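Adhesion and penetration protein autotransporter (Haemophilus influenzae, PDB 3SYJ) mediates bacterial adherence to host cells and self-association of bacteria through its secreted passenger domain, and is probably also a serine protease. Local coordinates at residues Pro221-Asp226 with Trp232-Ile237. Sequence-based numbering, arbitrary orientation.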
ATOM      1  N   PRO A 221      37.125 -43.666  34.727  1.00 17.10           N
ATOM      2  CA  PRO A 221      36.697 -44.445  33.568  1.00 12.98           C
ATOM      3  C   PRO A 221      37.424 -44.083  32.282  1.00 13.55           C
ATOM      4  O   PRO A 221      37.877 -42.958  32.094  1.00 12.00           O
ATOM      5  CB  PRO A 221      35.225 -44.044  33.409  1.00 11.18           C
ATOM      6  CG  PRO A 221      35.026 -42.823  34.276  1.00 12.92           C
ATOM      7  CD  PRO A 221      36.337 -42.432  34.860  1.00 15.36           C
ATOM      8  N   MET A 222      37.489 -45.045  31.379  1.00 15.29           N
ATOM      9  CA  MET A 222      38.053 -44.832  30.064  1.00 15.64           C
ATOM     10  C   MET A 222      37.003 -45.343  29.086  1.00 14.58           C
ATOM     11  O   MET A 222      36.452 -46.426  29.275  1.00 17.32           O
ATOM     12  CB  MET A 222      39.384 -45.585  29.964  1.00 14.50           C
ATOM     13  CG  MET A 222      40.047 -45.598  28.608  1.00 16.14           C
ATOM     14  SD  MET A 222      39.876 -47.176  27.765  1.00 21.94           S
ATOM     15  CE  MET A 222      38.641 -46.735  26.583  1.00 23.10           C
ATOM     16  N   PHE A 223      36.700 -44.547  28.064  1.00 14.22           N
ATOM     17  CA  PHE A 223      35.602 -44.841  27.151  1.00 13.22           C
ATOM     18  C   PHE A 223      36.098 -45.043  25.734  1.00 15.02           C
ATOM     19  O   PHE A 223      37.066 -44.415  25.314  1.00 14.40           O
ATOM     20  CB  PHE A 223      34.594 -43.689  27.146  1.00 12.07           C
ATOM     21  CG  PHE A 223      34.042 -43.359  28.497  1.00 11.62           C
ATOM     22  CD1 PHE A 223      32.854 -43.927  28.929  1.00  9.77           C
ATOM     23  CD2 PHE A 223      34.709 -42.482  29.337  1.00 10.85           C
ATOM     24  CE1 PHE A 223      32.335 -43.627  30.182  1.00  9.35           C
ATOM     25  CE2 PHE A 223      34.197 -42.172  30.589  1.00 12.31           C
ATOM     26  CZ  PHE A 223      33.003 -42.749  31.011  1.00  8.46           C
ATOM     27  N   ILE A 224      35.425 -45.909  24.986  1.00 14.68           N
ATOM     28  CA  ILE A 224      35.799 -46.138  23.601  1.00 14.67           C
ATOM     29  C   ILE A 224      34.586 -45.997  22.692  1.00 19.43           C
ATOM     30  O   ILE A 224      33.471 -46.383  23.059  1.00 16.95           O
ATOM     31  CB  ILE A 224      36.505 -47.510  23.414  1.00 20.34           C
ATOM     32  CG1 ILE A 224      37.265 -47.563  22.077  1.00 18.51           C
ATOM     33  CG2 ILE A 224      35.517 -48.673  23.576  1.00 16.38           C
ATOM     34  CD1 ILE A 224      38.161 -48.776  21.929  1.00 16.34           C
ATOM     35  N   TYR A 225      34.791 -45.410  21.518  1.00 16.46           N
ATOM     36  CA  TYR A 225      33.692 -45.250  20.582  1.00 16.63           C
ATOM     37  C   TYR A 225      33.603 -46.427  19.616  1.00 21.10           C
ATOM     38  O   TYR A 225      34.541 -46.692  18.863  1.00 16.98           O
ATOM     39  CB  TYR A 225      33.826 -43.952  19.790  1.00 14.93           C
ATOM     40  CG  TYR A 225      32.583 -43.621  18.974  1.00 15.36           C
ATOM     41  CD1 TYR A 225      31.423 -43.194  19.600  1.00 15.07           C
ATOM     42  CD2 TYR A 225      32.573 -43.743  17.592  1.00 16.15           C
ATOM     43  CE1 TYR A 225      30.287 -42.884  18.880  1.00 19.82           C
ATOM     44  CE2 TYR A 225      31.440 -43.438  16.855  1.00 20.29           C
ATOM     45  CZ  TYR A 225      30.295 -43.009  17.509  1.00 20.73           C
ATOM     46  OH  TYR A 225      29.157 -42.692  16.811  1.00 17.45           O
ATOM     47  N   ASP A 226      32.469 -47.126  19.653  1.00 20.21           N
ATOM     48  CA  ASP A 226      32.154 -48.169  18.682  1.00 20.28           C
ATOM     49  C   ASP A 226      31.468 -47.525  17.477  1.00 21.67           C
ATOM     50  O   ASP A 226      30.333 -47.073  17.575  1.00 25.38           O
ATOM     51  CB  ASP A 226      31.239 -49.219  19.317  1.00 23.28           C
ATOM     52  CG  ASP A 226      31.032 -50.438  18.432  1.00 25.20           C
ATOM     53  OD1 ASP A 226      30.863 -50.278  17.205  1.00 25.97           O
ATOM     54  OD2 ASP A 226      31.032 -51.566  18.968  1.00 26.69           O
ATOM     55  N   TRP A 232      29.108 -44.525  22.368  1.00 12.77           N
ATOM     56  CA  TRP A 232      30.192 -44.517  23.331  1.00 16.71           C
ATOM     57  C   TRP A 232      29.937 -45.658  24.316  1.00 15.99           C
ATOM     58  O   TRP A 232      28.801 -45.888  24.743  1.00 15.73           O
ATOM     59  CB  TRP A 232      30.290 -43.171  24.049  1.00 14.94           C
ATOM     60  CG  TRP A 232      30.942 -42.084  23.232  1.00 12.59           C
ATOM     61  CD1 TRP A 232      30.318 -41.068  22.557  1.00 13.35           C
ATOM     62  CD2 TRP A 232      32.349 -41.903  23.012  1.00 13.93           C
ATOM     63  NE1 TRP A 232      31.252 -40.266  21.930  1.00 10.76           N
ATOM     64  CE2 TRP A 232      32.507 -40.759  22.194  1.00 12.55           C
ATOM     65  CE3 TRP A 232      33.493 -42.598  23.426  1.00 11.13           C
ATOM     66  CZ2 TRP A 232      33.759 -40.290  21.791  1.00 12.03           C
ATOM     67  CZ3 TRP A 232      34.747 -42.127  23.016  1.00 14.23           C
ATOM     68  CH2 TRP A 232      34.862 -40.989  22.211  1.00 12.51           C
ATOM     69  N   LEU A 233      30.986 -46.401  24.639  1.00 15.54           N
ATOM     70  CA  LEU A 233      30.895 -47.483  25.614  1.00 16.12           C
ATOM     71  C   LEU A 233      31.976 -47.249  26.635  1.00 15.55           C
ATOM     72  O   LEU A 233      33.033 -46.708  26.296  1.00 18.39           O
ATOM     73  CB  LEU A 233      31.131 -48.839  24.943  1.00 14.96           C
ATOM     74  CG  LEU A 233      30.104 -49.286  23.904  1.00 17.14           C
ATOM     75  CD1 LEU A 233      30.704 -50.268  22.921  1.00 20.27           C
ATOM     76  CD2 LEU A 233      28.926 -49.907  24.602  1.00 19.27           C
ATOM     77  N   ILE A 234      31.736 -47.631  27.883  1.00 13.72           N
ATOM     78  CA  ILE A 234      32.838 -47.626  28.821  1.00 14.61           C
ATOM     79  C   ILE A 234      33.676 -48.859  28.511  1.00 18.49           C
ATOM     80  O   ILE A 234      33.136 -49.953  28.334  1.00 17.72           O
ATOM     81  CB  ILE A 234      32.412 -47.579  30.312  1.00 13.96           C
ATOM     82  CG1 ILE A 234      33.668 -47.629  31.190  1.00 12.51           C
ATOM     83  CG2 ILE A 234      31.462 -48.711  30.651  1.00 10.49           C
ATOM     84  CD1 ILE A 234      33.437 -47.296  32.632  1.00 11.42           C
ATOM     85  N   ASN A 235      34.991 -48.675  28.409  1.00 18.98           N
ATOM     86  CA  ASN A 235      35.876 -49.765  28.009  1.00 15.67           C
ATOM     87  C   ASN A 235      36.694 -50.298  29.172  1.00 14.82           C
ATOM     88  O   ASN A 235      36.974 -51.485  29.246  1.00 18.25           O
ATOM     89  CB  ASN A 235      36.785 -49.316  26.861  1.00 23.21           C
ATOM     90  CG  ASN A 235      37.650 -50.443  26.309  1.00 23.29           C
ATOM     91  OD1 ASN A 235      37.254 -51.614  26.300  1.00 21.30           O
ATOM     92  ND2 ASN A 235      38.836 -50.088  25.837  1.00 12.35           N
ATOM     93  N   GLY A 236      37.078 -49.422  30.089  1.00 15.00           N
ATOM     94  CA  GLY A 236      37.886 -49.861  31.206  1.00 14.89           C
ATOM     95  C   GLY A 236      37.973 -48.847  32.319  1.00 18.44           C
ATOM     96  O   GLY A 236      37.470 -47.720  32.201  1.00 14.40           O
ATOM     97  N   ILE A 237      38.611 -49.250  33.410  1.00 15.04           N
ATOM     98  CA  ILE A 237      38.823 -48.353  34.539  1.00 18.12           C
ATOM     99  C   ILE A 237      40.315 -48.237  34.850  1.00 21.00           C
ATOM    100  O   ILE A 237      41.050 -49.228  34.801  1.00 19.41           O
ATOM    101  CB  ILE A 237      38.062 -48.841  35.773  1.00 20.92           C
ATOM    102  CG1 ILE A 237      38.432 -50.296  36.080  1.00 17.14           C
ATOM    103  CG2 ILE A 237      36.555 -48.712  35.536  1.00 15.65           C
ATOM    104  CD1 ILE A 237      37.821 -50.814  37.371  1.00 22.47           C
TER
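With CG of Y225 swung opposite the backbone N (chi1 -170°) and CG of W232 opposite its own carbonyl carbon (chi1 -78°), the two aromatic side chains of this non-hydrogen-bonded pair cross at about a right angle. The phenol presents its edge to the indole in an edge-to-face stack with planes 60° apart; CD1 of Y225 lies 3.7 Å from CE2 of W232. CB of Y225 stands almost squarely above the six-membered ring of W232, a CH-pi contact, while the rim of that ring lies against the backbone of I224 and Y225, with CE3 of W232 4.0 Å from CB of F223. Outside the pair, NE1 of W232 is hydrogen-bonded to P47 O.

The strands illustrate how a ladder absorbs an extra residue. I224 and L233 exchange two bonds, from I224 N to L233 O (2.8 Å) and from L233 N to I224 O (2.9 Å). Between F223 and M222 the register slips by one: M222 O accepts from both N235 N (2.8 Å) and G236 N (3.2 Å), and M222 N returns a bond to G236 O. The inserted N235 points its CB toward the partner strand, where it meets CG2 of I224 at 3.6 Å, and its amide lies alongside the bent thioether of M222; OD1 of N235 is held by T134. The side chains of the F223/I234 pair diverge, yet CD1 of I234 still touches CB of P221 at 3.8 Å, and CB of I234 meets CD1 of F223. The doubly bonded carbonyl of M222 thus marks a classic beta bulge in an antiparallel hairpin, which strand 151-155 flanks on one side and strand 249-253 on the other, within the S6-family serine protease domain, shortly after the probable nucleophile S218.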